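Local coordinates for 5-formyltetrahydrofolate cyclo-ligase family protein (Bacillus anthracis, PDB 2JCB), which probably catalyses the ATP- and magnesium-dependent conversion of 5-formyltetrahydrofolate to 5,10-methenyltetrahydrofolate, returning this folate to one-carbon metabolism, at residues K13-L16 / R17-I21; K29-Y32 / T33-S36; E72-K76 / E77-V81; S99-D102 / Q103-T106. All blocks are in the same frame, centred on the assembly; numbering follows the deposited sequence.

Interaction 1 of 4, residues K13-L16 / R17-I21. With ADP (adenosine-5'-diphosphate), chain C.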
loop_
_atom_site.group_PDB
_atom_site.type_symbol
_atom_site.label_atom_id
_atom_site.label_comp_id
_atom_site.label_asym_id
_atom_site.label_seq_id
_atom_site.Cartn_x
_atom_site.Cartn_y
_atom_site.Cartn_z
ATOM N N LYS A 13 16.529 9.533 -0.465
ATOM C CA LYS A 13 15.134 9.125 -0.621
ATOM C C LYS A 13 14.617 9.319 -2.042
ATOM O O LYS A 13 13.946 8.439 -2.582
ATOM C CB LYS A 13 14.265 9.908 0.355
ATOM C CG LYS A 13 13.979 9.185 1.673
ATOM C CD LYS A 13 12.838 9.887 2.457
ATOM C CE LYS A 13 12.824 9.437 3.912
ATOM N NZ LYS A 13 11.553 9.730 4.596
ATOM N N LEU A 14 14.915 10.483 -2.631
ATOM C CA LEU A 14 14.497 10.774 -4.005
ATOM C C LEU A 14 15.204 9.836 -4.962
ATOM O O LEU A 14 14.578 9.284 -5.835
ATOM C CB LEU A 14 14.873 12.204 -4.402
ATOM C CG LEU A 14 14.123 13.381 -3.795
ATOM C CD1 LEU A 14 14.472 14.647 -4.598
ATOM C CD2 LEU A 14 12.613 13.085 -3.725
ATOM N N ARG A 15 16.516 9.712 -4.803
ATOM C CA ARG A 15 17.341 8.752 -5.548
ATOM C C ARG A 15 16.806 7.316 -5.496
ATOM O O ARG A 15 16.731 6.626 -6.526
ATOM C CB ARG A 15 18.793 8.810 -5.028
ATOM C CG ARG A 15 19.886 8.196 -5.916
ATOM C CD ARG A 15 21.187 7.868 -5.108
ATOM N NE ARG A 15 20.892 6.745 -4.196
ATOM C CZ ARG A 15 21.206 5.465 -4.409
ATOM N NH1 ARG A 15 21.880 5.099 -5.500
ATOM N NH2 ARG A 15 20.848 4.540 -3.514
ATOM N N LEU A 16 16.426 6.846 -4.311
ATOM C CA LEU A 16 15.961 5.479 -4.200
ATOM C C LEU A 16 14.554 5.368 -4.792
ATOM O O LEU A 16 14.265 4.419 -5.517
ATOM C CB LEU A 16 15.978 4.972 -2.754
ATOM C CG LEU A 16 17.303 4.385 -2.274
ATOM C CD1 LEU A 16 17.294 4.262 -0.747
ATOM C CD2 LEU A 16 17.573 3.022 -2.962
ATOM N N ARG A 17 13.725 6.377 -4.521
ATOM C CA ARG A 17 12.327 6.428 -5.049
ATOM C C ARG A 17 12.389 6.404 -6.586
ATOM O O ARG A 17 11.770 5.566 -7.218
ATOM C CB ARG A 17 11.601 7.680 -4.558
ATOM C CG ARG A 17 10.063 7.577 -4.563
ATOM C CD ARG A 17 9.428 8.904 -4.044
ATOM N NE ARG A 17 9.382 8.959 -2.574
ATOM C CZ ARG A 17 9.778 9.952 -1.786
ATOM N NH1 ARG A 17 10.267 11.110 -2.271
ATOM N NH2 ARG A 17 9.645 9.806 -0.471
ATOM N N LYS A 18 13.186 7.303 -7.154
ATOM C CA LYS A 18 13.424 7.363 -8.614
ATOM C C LYS A 18 13.875 6.005 -9.208
ATOM O O LYS A 18 13.253 5.488 -10.150
ATOM C CB LYS A 18 14.434 8.484 -8.931
ATOM C CG LYS A 18 14.598 8.916 -10.405
ATOM C CD LYS A 18 15.717 9.973 -10.585
ATOM C CE LYS A 18 16.055 10.255 -12.069
ATOM N NZ LYS A 18 17.480 10.689 -12.311
ATOM N N GLN A 19 14.922 5.431 -8.626
ATOM C CA GLN A 19 15.507 4.167 -9.112
ATOM C C GLN A 19 14.539 2.986 -9.120
ATOM O O GLN A 19 14.484 2.226 -10.092
ATOM C CB GLN A 19 16.833 3.872 -8.367
ATOM C CG GLN A 19 17.289 2.399 -8.314
ATOM C CD GLN A 19 18.408 2.173 -7.292
ATOM O OE1 GLN A 19 18.231 1.504 -6.265
ATOM N NE2 GLN A 19 19.554 2.744 -7.571
ATOM N N ILE A 20 13.766 2.812 -8.038
ATOM C CA ILE A 20 12.831 1.712 -7.931
ATOM C C ILE A 20 11.618 1.901 -8.849
ATOM O O ILE A 20 11.183 0.953 -9.472
ATOM C CB ILE A 20 12.383 1.462 -6.461
ATOM C CG1 ILE A 20 13.530 1.006 -5.570
ATOM C CG2 ILE A 20 11.406 0.367 -6.419
ATOM C CD1 ILE A 20 14.091 -0.315 -6.015
ATOM N N ILE A 21 11.112 3.123 -8.945
ATOM C CA ILE A 21 10.023 3.474 -9.879
ATOM C C ILE A 21 10.392 3.200 -11.338
ATOM O O ILE A 21 9.610 2.660 -12.095
ATOM C CB ILE A 21 9.490 4.934 -9.621
ATOM C CG1 ILE A 21 8.729 4.940 -8.286
ATOM C CG2 ILE A 21 8.554 5.425 -10.812
ATOM C CD1 ILE A 21 8.221 6.306 -7.782
HETATM P PB ADP C . 7.108 9.049 2.008
HETATM O O1B ADP C . 5.817 9.152 1.200
HETATM O O2B ADP C . 8.151 8.301 1.263
HETATM O O3B ADP C . 6.735 8.563 3.392
HETATM P PA ADP C . 8.430 11.284 3.349
HETATM O O1A ADP C . 8.832 10.323 4.437
HETATM O O2A ADP C . 9.483 12.115 2.811
HETATM O O3A ADP C . 7.645 10.554 2.131
HETATM O "O5'" ADP C . 7.359 12.312 3.990
HETATM C "C5'" ADP C . 7.002 13.431 3.150
HETATM C "C4'" ADP C . 6.703 14.659 3.974
HETATM O "O4'" ADP C . 5.720 14.308 4.935
HETATM C "C3'" ADP C . 7.959 15.096 4.720
HETATM O "O3'" ADP C . 8.202 16.442 4.365
HETATM C "C2'" ADP C . 7.610 14.938 6.186
HETATM O "O2'" ADP C . 7.958 16.072 6.926
HETATM C "C1'" ADP C . 6.097 14.811 6.215
HETATM N N9 ADP C . 5.578 13.952 7.312
HETATM C C8 ADP C . 5.605 12.607 7.344
HETATM N N7 ADP C . 5.009 12.149 8.470
HETATM C C5 ADP C . 4.589 13.191 9.190
HETATM C C6 ADP C . 3.858 13.379 10.471
HETATM N N6 ADP C . 3.484 12.325 11.224
HETATM N N1 ADP C . 3.544 14.624 10.834
HETATM C C2 ADP C . 3.918 15.694 10.103
HETATM N N3 ADP C . 4.561 15.592 8.923
HETATM C C4 ADP C . 4.914 14.387 8.403
#
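Lys13 and Arg17, one helical turn apart, reach for the same ADP diphosphate but divide it between them. Lys13 NZ donates to ADP O1A on the alpha phosphate at 2.8 Å, and Arg17 NH2 to ADP O2B on the beta phosphate at 2.7 Å. O2B sits at the guanidinium edge, near its plane, and the N-H...O angle of 143° makes this a somewhat bent bond. The lysine chain is extended beyond CG, whereas the arginine turns at chi3 (-83°), which swings its guanidinium toward the phosphates. Both project from helix 6-26, where the i to i+4 bond from Arg17 N to Lys13 O (2.8 Å) is part of the helical spacing that puts both on one side. Arg17 NE donates to Gly145 O. Lys13 NZ also forms salt bridges with Glu178 and with Asp181, a residue of the magnesium site; with the diphosphate, these probably offset the charges of Lys13 NZ and Arg17 NH2, 5.4 Å apart. Leu14 CD2 also meets the guanidinium edge, 3.4 Å from Arg17 NH1. On a more exposed flank Arg15 and Gln19 run side by side, guanidinium and amide planes 84° apart. Gln19 OE1 lies 3.7 Å from CD2 of the buried Leu16, which packs on Ile144.

Interaction 2 of 4, residues K29-Y32 / T33-S36; sequences KERY and TTLS
Leu35 CG lies over one face of the Arg31 guanidinium, whose edge meets the Glu30 carboxylate in plane and grips it side-on with two nitrogens: Arg31 NE to Glu30 OE1 and Arg31 NH1 to Glu30 OE2, both 2.9 Å, on the syn sides of the oxygens. Over one face of the Tyr32 ring stands Ser36 OG, 3.9 Å above the plane and offset toward the rim. This is the start of helix 29-44; Arg31 N is bonded to OG of Ser28, the residue just before it. Three hydroxyls fold back onto the carbonyls one turn earlier, each with OG or OG1 beside its own backbone N. For Thr34 (chi1 -56°) this puts OG1 2.6 Å from Glu30 OE2 and 3.0 Å from Glu30 O, and its single proton could serve either. Ser36 OG donates to Tyr32 O at 2.9 Å; Ser36 N approaches that oxygen from the opposite face of the carbonyl plane, and Asn66 N also bonds to the hydroxyl. Thr33 OG1, 3.0 Å from Lys29 O, shares a water with Lys29 NZ, which donates to that water.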
loop_
_atom_site.group_PDB
_atom_site.type_symbol
_atom_site.label_atom_id
_atom_site.label_comp_id
_atom_site.label_asym_id
_atom_site.label_seq_id
_atom_site.Cartn_x
_atom_site.Cartn_y
_atom_site.Cartn_z
ATOM N N LYS A 29 5.199 -6.977 -19.172
ATOM C CA LYS A 29 3.805 -7.315 -18.855
ATOM C C LYS A 29 3.729 -8.713 -18.211
ATOM O O LYS A 29 3.015 -8.904 -17.264
ATOM C CB LYS A 29 2.976 -7.268 -20.173
ATOM C CG LYS A 29 1.532 -7.734 -19.967
ATOM C CD LYS A 29 0.743 -6.779 -19.093
ATOM C CE LYS A 29 -0.599 -7.359 -18.702
ATOM N NZ LYS A 29 -1.449 -6.509 -17.734
ATOM N N GLU A 30 4.482 -9.675 -18.763
ATOM C CA GLU A 30 4.596 -11.023 -18.193
ATOM C C GLU A 30 5.046 -11.044 -16.727
ATOM O O GLU A 30 4.397 -11.705 -15.885
ATOM C CB GLU A 30 5.552 -11.899 -19.039
ATOM C CG GLU A 30 5.542 -13.351 -18.587
ATOM C CD GLU A 30 6.394 -13.602 -17.333
ATOM O OE1 GLU A 30 7.452 -12.964 -17.205
ATOM O OE2 GLU A 30 6.012 -14.431 -16.479
ATOM N N ARG A 31 6.087 -10.279 -16.405
ATOM C CA ARG A 31 6.570 -10.174 -15.005
ATOM C C ARG A 31 5.525 -9.508 -14.090
ATOM O O ARG A 31 5.195 -10.002 -13.011
ATOM C CB ARG A 31 7.905 -9.408 -14.936
ATOM C CG ARG A 31 9.146 -10.172 -15.330
ATOM C CD ARG A 31 9.503 -11.289 -14.352
ATOM N NE ARG A 31 8.746 -12.504 -14.676
ATOM C CZ ARG A 31 8.754 -13.629 -13.961
ATOM N NH1 ARG A 31 8.016 -14.672 -14.354
ATOM N NH2 ARG A 31 9.502 -13.718 -12.868
ATOM N N TYR A 32 4.990 -8.363 -14.504
ATOM C CA TYR A 32 3.863 -7.746 -13.765
ATOM C C TYR A 32 2.755 -8.738 -13.460
ATOM O O TYR A 32 2.306 -8.809 -12.307
ATOM C CB TYR A 32 3.331 -6.561 -14.593
ATOM C CG TYR A 32 2.077 -5.988 -14.072
ATOM C CD1 TYR A 32 2.076 -5.140 -12.964
ATOM C CD2 TYR A 32 0.880 -6.249 -14.733
ATOM C CE1 TYR A 32 0.882 -4.638 -12.480
ATOM C CE2 TYR A 32 -0.304 -5.753 -14.263
ATOM C CZ TYR A 32 -0.291 -4.930 -13.153
ATOM O OH TYR A 32 -1.497 -4.458 -12.770
ATOM N N THR A 33 2.300 -9.475 -14.479
ATOM C CA THR A 33 1.146 -10.354 -14.327
ATOM C C THR A 33 1.503 -11.527 -13.410
ATOM O O THR A 33 0.792 -11.786 -12.440
ATOM C CB THR A 33 0.649 -10.857 -15.662
ATOM O OG1 THR A 33 0.270 -9.752 -16.498
ATOM C CG2 THR A 33 -0.534 -11.834 -15.507
ATOM N N THR A 34 2.586 -12.227 -13.742
ATOM C CA THR A 34 2.991 -13.438 -12.972
ATOM C C THR A 34 3.330 -13.131 -11.510
ATOM O O THR A 34 2.780 -13.766 -10.583
ATOM C CB THR A 34 4.182 -14.158 -13.670
ATOM O OG1 THR A 34 3.838 -14.476 -15.021
ATOM C CG2 THR A 34 4.525 -15.472 -12.954
ATOM N N LEU A 35 4.164 -12.113 -11.294
ATOM C CA LEU A 35 4.596 -11.719 -9.944
ATOM C C LEU A 35 3.384 -11.203 -9.145
ATOM O O LEU A 35 3.214 -11.538 -7.965
ATOM C CB LEU A 35 5.726 -10.684 -9.996
ATOM C CG LEU A 35 7.116 -11.041 -10.527
ATOM C CD1 LEU A 35 8.055 -9.863 -10.541
ATOM C CD2 LEU A 35 7.755 -12.162 -9.741
ATOM N N SER A 36 2.514 -10.419 -9.786
ATOM C CA SER A 36 1.343 -9.905 -9.038
ATOM C C SER A 36 0.477 -11.077 -8.576
ATOM O O SER A 36 -0.011 -11.065 -7.443
ATOM C CB SER A 36 0.467 -8.971 -9.875
ATOM O OG SER A 36 1.078 -7.692 -9.936
HETATM O O HOH W 1 -1.855 -8.366 -15.909
#

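Interaction 3 of 4, residues E72-K76 / E77-V81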
loop_
_atom_site.group_PDB
_atom_site.type_symbol
_atom_site.label_atom_id
_atom_site.label_comp_id
_atom_site.label_asym_id
_atom_site.label_seq_id
_atom_site.Cartn_x
_atom_site.Cartn_y
_atom_site.Cartn_z
ATOM N N GLU A 72 -11.616 -7.693 -5.478
ATOM C CA GLU A 72 -12.598 -8.648 -5.938
ATOM C C GLU A 72 -12.747 -9.889 -5.038
ATOM O O GLU A 72 -13.874 -10.322 -4.750
ATOM C CB GLU A 72 -12.256 -9.008 -7.369
ATOM C CG GLU A 72 -12.443 -7.775 -8.294
ATOM C CD GLU A 72 -12.137 -8.104 -9.706
ATOM O OE1 GLU A 72 -11.026 -8.629 -9.964
ATOM O OE2 GLU A 72 -13.021 -7.865 -10.556
ATOM N N LYS A 73 -11.595 -10.386 -4.574
ATOM C CA LYS A 73 -11.527 -11.556 -3.672
ATOM C C LYS A 73 -12.159 -11.197 -2.335
ATOM O O LYS A 73 -12.947 -11.949 -1.809
ATOM C CB LYS A 73 -10.049 -11.928 -3.428
ATOM C CG LYS A 73 -9.794 -13.268 -2.673
ATOM C CD LYS A 73 -10.221 -14.438 -3.478
ATOM C CE LYS A 73 -9.503 -15.701 -3.043
ATOM N NZ LYS A 73 -9.753 -16.727 -4.114
ATOM N N ALA A 74 -11.786 -10.049 -1.773
ATOM C CA ALA A 74 -12.380 -9.581 -0.529
ATOM C C ALA A 74 -13.906 -9.502 -0.627
ATOM O O ALA A 74 -14.651 -10.026 0.243
ATOM C CB ALA A 74 -11.742 -8.225 -0.073
ATOM N N TRP A 75 -14.399 -8.873 -1.704
ATOM C CA TRP A 75 -15.848 -8.825 -1.937
ATOM C C TRP A 75 -16.462 -10.225 -1.979
ATOM O O TRP A 75 -17.486 -10.473 -1.356
ATOM C CB TRP A 75 -16.203 -8.090 -3.208
ATOM C CG TRP A 75 -16.028 -6.601 -3.126
ATOM C CD1 TRP A 75 -16.096 -5.819 -2.012
ATOM C CD2 TRP A 75 -15.819 -5.716 -4.231
ATOM N NE1 TRP A 75 -15.926 -4.504 -2.351
ATOM C CE2 TRP A 75 -15.765 -4.409 -3.712
ATOM C CE3 TRP A 75 -15.702 -5.905 -5.617
ATOM C CZ2 TRP A 75 -15.560 -3.278 -4.526
ATOM C CZ3 TRP A 75 -15.484 -4.786 -6.423
ATOM C CH2 TRP A 75 -15.419 -3.492 -5.875
ATOM N N LYS A 76 -15.790 -11.135 -2.686
ATOM C CA LYS A 76 -16.271 -12.504 -2.830
ATOM C C LYS A 76 -16.379 -13.234 -1.480
ATOM O O LYS A 76 -17.320 -14.010 -1.258
ATOM C CB LYS A 76 -15.364 -13.267 -3.781
ATOM C CG LYS A 76 -15.978 -14.558 -4.299
ATOM C CD LYS A 76 -14.883 -15.474 -4.786
ATOM C CE LYS A 76 -15.502 -16.764 -5.340
ATOM N NZ LYS A 76 -14.412 -17.683 -5.782
ATOM N N GLU A 77 -15.425 -12.945 -0.601
ATOM C CA GLU A 77 -15.313 -13.524 0.738
ATOM C C GLU A 77 -16.202 -12.825 1.788
ATOM O O GLU A 77 -16.219 -13.212 2.958
ATOM C CB GLU A 77 -13.822 -13.570 1.146
ATOM C CG GLU A 77 -13.076 -14.544 0.239
ATOM C CD GLU A 77 -11.666 -14.841 0.623
ATOM O OE1 GLU A 77 -11.052 -14.039 1.326
ATOM O OE2 GLU A 77 -11.139 -15.878 0.164
ATOM N N GLY A 78 -16.934 -11.796 1.369
ATOM C CA GLY A 78 -17.794 -11.055 2.282
ATOM C C GLY A 78 -17.049 -10.048 3.154
ATOM O O GLY A 78 -17.636 -9.589 4.159
ATOM N N LYS A 79 -15.810 -9.681 2.793
ATOM C CA LYS A 79 -15.099 -8.724 3.598
ATOM C C LYS A 79 -15.530 -7.333 3.145
ATOM O O LYS A 79 -15.856 -7.163 1.967
ATOM C CB LYS A 79 -13.582 -8.853 3.380
ATOM C CG LYS A 79 -13.078 -10.266 3.681
ATOM C CD LYS A 79 -11.557 -10.219 3.568
ATOM C CE LYS A 79 -10.939 -11.596 3.722
ATOM N NZ LYS A 79 -11.227 -12.187 5.055
ATOM N N ARG A 80 -15.476 -6.355 4.049
ATOM C CA ARG A 80 -15.782 -4.968 3.717
ATOM C C ARG A 80 -14.478 -4.398 3.214
ATOM O O ARG A 80 -13.433 -4.674 3.790
ATOM C CB ARG A 80 -16.236 -4.218 4.970
ATOM C CG ARG A 80 -16.420 -2.754 4.782
ATOM C CD ARG A 80 -17.230 -2.168 5.905
ATOM N NE ARG A 80 -16.509 -2.247 7.170
ATOM C CZ ARG A 80 -16.893 -1.632 8.284
ATOM N NH1 ARG A 80 -17.992 -0.895 8.273
ATOM N NH2 ARG A 80 -16.153 -1.734 9.397
ATOM N N VAL A 81 -14.558 -3.644 2.118
ATOM C CA VAL A 81 -13.373 -3.070 1.493
ATOM C C VAL A 81 -13.442 -1.543 1.613
ATOM O O VAL A 81 -14.460 -0.937 1.284
ATOM C CB VAL A 81 -13.286 -3.444 -0.013
ATOM C CG1 VAL A 81 -12.190 -2.683 -0.670
ATOM C CG2 VAL A 81 -12.971 -4.924 -0.212
#
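The Glu77 side chain crosses that of Lys73, four residues earlier, at a slant. Its CB already touches Lys73 O; its CG comes closer, 3.3 Å from Lys73 O; CD is 4.1 Å from Lys73 CG; and OE2 meets the methylene carbon Lys73 CE at 3.6 Å. The charges do not close into a salt bridge, since Lys73 NZ and Glu77 OE2 remain 4.6 Å apart, and the other oxygen, OE1, accepts from Trp49 NE1. CG is anti to the carbonyl carbon (chi1 -66°), on the side of Lys73 O. Helix 68-76 finishes here in a Schellman motif: Lys79 N donates to Ala74 O at 2.8 Å and Gly78 N to Trp75 O at 3.1 Å, with Gly78 at positive phi (79°). The reversal sends the chain into strand 80-87, completing the beta-alpha-beta unit begun by strand 54-56. Val81 then faces the helix. Its CG2 touches Ala74 CB at 3.5 Å and lies 3.7 Å from Trp75 CD1, the valine and indole side chains crossing at about a right angle, while Trp75 NE1 donates to Ile98 O on neighbouring strand 92-98. Lys79 NZ is likewise held outside the turn, by Trp49 O and Ala52 O. The Schellman bonds thus satisfy carbonyls of the last helical turn that lack a further helical N-H, while Val81 packs the strand's start against the helix; Lys73 and Glu77, at the helix end, probably attract only weakly.

Interaction 4 of 4, residues S99-D102 / Q103-T106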
loop_
_atom_site.group_PDB
_atom_site.type_symbol
_atom_site.label_atom_id
_atom_site.label_comp_id
_atom_site.label_asym_id
_atom_site.label_seq_id
_atom_site.Cartn_x
_atom_site.Cartn_y
_atom_site.Cartn_z
ATOM N N SER A 99 -18.382 -0.966 -2.462
ATOM C CA SER A 99 -19.024 -2.245 -2.733
ATOM C C SER A 99 -18.875 -2.637 -4.202
ATOM O O SER A 99 -19.055 -3.799 -4.580
ATOM C CB SER A 99 -20.496 -2.143 -2.394
ATOM O OG SER A 99 -20.683 -1.767 -1.045
ATOM N N ASN A 100 -18.612 -1.637 -5.043
ATOM C CA ASN A 100 -18.437 -1.847 -6.488
ATOM C C ASN A 100 -17.561 -0.744 -7.070
ATOM O O ASN A 100 -17.385 0.321 -6.435
ATOM C CB ASN A 100 -19.797 -1.930 -7.214
ATOM C CG ASN A 100 -20.643 -0.665 -7.045
ATOM O OD1 ASN A 100 -20.249 0.401 -7.513
ATOM N ND2 ASN A 100 -21.806 -0.783 -6.401
ATOM N N PHE A 101 -16.991 -0.978 -8.251
ATOM C CA PHE A 101 -16.009 -0.030 -8.796
ATOM C C PHE A 101 -16.633 1.279 -9.345
ATOM O O PHE A 101 -15.920 2.264 -9.577
ATOM C CB PHE A 101 -15.101 -0.695 -9.852
ATOM C CG PHE A 101 -14.183 -1.748 -9.294
ATOM C CD1 PHE A 101 -13.166 -1.411 -8.396
ATOM C CD2 PHE A 101 -14.336 -3.081 -9.671
ATOM C CE1 PHE A 101 -12.333 -2.402 -7.865
ATOM C CE2 PHE A 101 -13.509 -4.065 -9.161
ATOM C CZ PHE A 101 -12.513 -3.744 -8.261
ATOM N N ASP A 102 -17.960 1.296 -9.455
ATOM C CA ASP A 102 -18.702 2.508 -9.843
ATOM C C ASP A 102 -18.804 3.572 -8.736
ATOM O O ASP A 102 -19.250 4.694 -8.978
ATOM C CB ASP A 102 -20.086 2.133 -10.390
ATOM C CG ASP A 102 -20.083 1.929 -11.905
ATOM O OD1 ASP A 102 -19.005 2.056 -12.553
ATOM O OD2 ASP A 102 -21.171 1.650 -12.453
ATOM N N GLN A 103 -18.336 3.234 -7.529
ATOM C CA GLN A 103 -18.268 4.196 -6.445
ATOM C C GLN A 103 -16.922 4.946 -6.489
ATOM O O GLN A 103 -16.609 5.724 -5.587
ATOM C CB GLN A 103 -18.422 3.477 -5.116
ATOM C CG GLN A 103 -19.862 3.127 -4.809
ATOM C CD GLN A 103 -19.976 2.180 -3.652
ATOM O OE1 GLN A 103 -19.617 1.026 -3.769
ATOM N NE2 GLN A 103 -20.495 2.662 -2.521
ATOM N N LEU A 104 -16.117 4.680 -7.520
ATOM C CA LEU A 104 -14.836 5.391 -7.689
ATOM C C LEU A 104 -14.965 6.460 -8.771
ATOM O O LEU A 104 -15.744 6.304 -9.713
ATOM C CB LEU A 104 -13.746 4.430 -8.146
ATOM C CG LEU A 104 -13.450 3.273 -7.193
ATOM C CD1 LEU A 104 -12.366 2.438 -7.810
ATOM C CD2 LEU A 104 -12.991 3.852 -5.836
ATOM N N GLU A 105 -14.176 7.522 -8.634
ATOM C CA GLU A 105 -14.022 8.515 -9.702
ATOM C C GLU A 105 -12.530 8.787 -9.936
ATOM O O GLU A 105 -11.703 8.492 -9.086
ATOM C CB GLU A 105 -14.742 9.811 -9.357
ATOM C CG GLU A 105 -14.315 10.400 -8.020
ATOM C CD GLU A 105 -15.052 11.669 -7.660
ATOM O OE1 GLU A 105 -15.789 12.216 -8.521
ATOM O OE2 GLU A 105 -14.871 12.120 -6.509
ATOM N N THR A 106 -12.208 9.366 -11.089
ATOM C CA THR A 106 -10.833 9.733 -11.369
ATOM C C THR A 106 -10.648 11.176 -10.954
ATOM O O THR A 106 -11.270 12.085 -11.526
ATOM C CB THR A 106 -10.446 9.558 -12.857
ATOM O OG1 THR A 106 -11.054 8.369 -13.398
ATOM C CG2 THR A 106 -8.900 9.470 -13.004
HETATM O O HOH W 2 -20.481 0.844 -0.125
HETATM O O HOH W 3 -18.161 6.061 -11.603
#
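Two side-chain-to-backbone bonds join Gln103 to Ser99 and Asn100. Gln103 OE1 takes both N-H groups, from Ser99 N at 2.7 Å, 22° out of the amide carbonyl plane, and from Asn100 N at 3.1 Å, nearly in line with the C=O. The chain reaches them by running extended beyond CG (chi2 168°) back toward the backbone of Ser99 and Asn100. Gln103 NE2 faces another way, donating to Leu118 O. The Asn100 and Gln103 side chains cross at about a right angle, their amide planes 42° apart; Asn100 OD1 receives a weak bond from Asp102 N.

Backbone bonds form two successive i to i+3 turns around the short 3-10 segment that begins at Phe101: Gln103 N to Asn100 O at 3.3 Å and Leu104 N to Phe101 O at 3.2 Å. In both, the donor stands well above the carbonyl plane. Waters add two bridges: one lies between Ser99 OG and Gln103 NE2 and accepts from NE2, the other gives protons to Asp102 O and Leu104 O.

The apolar part is small. Leu104 CD1 meets the edge of the Phe101 ring in plane, Leu104 CD1 to Phe101 CD1 4.0 Å, with the side chains pointing the same way; the ring also meets those of Trp75 and Tyr68.

This turn links strand 92-98 to strand 104-108, which pairs with strand 111-114. The doubly accepting amide oxygen, on a side chain also bonded to Leu118, is consistent with Gln103 helping to hold the bend between the strands.

Overall arrangement
From the N terminus the four contacts follow in series, without nesting or crossing, and each is local: no long loop is closed. Interaction 1 lies on helix 6-26 beside the nucleotide; interaction 2 opens the next helix, 29-44, with centres about 21 Å apart and no contact between them. Interaction 3 turns helix 68-76 into strand 80-87 of the main mixed sheet, on the opposite side of the chain's centre from interaction 1, about 33 Å away centre to centre. Interaction 4 leads from strand 92-98 to the separate two-stranded sheet. These last two touch: Trp75 packs on Ser99, Asn100 and Phe101, with Trp75 CZ2 3.4 Å from Ser99 C, joining helix 68-76 to the turn.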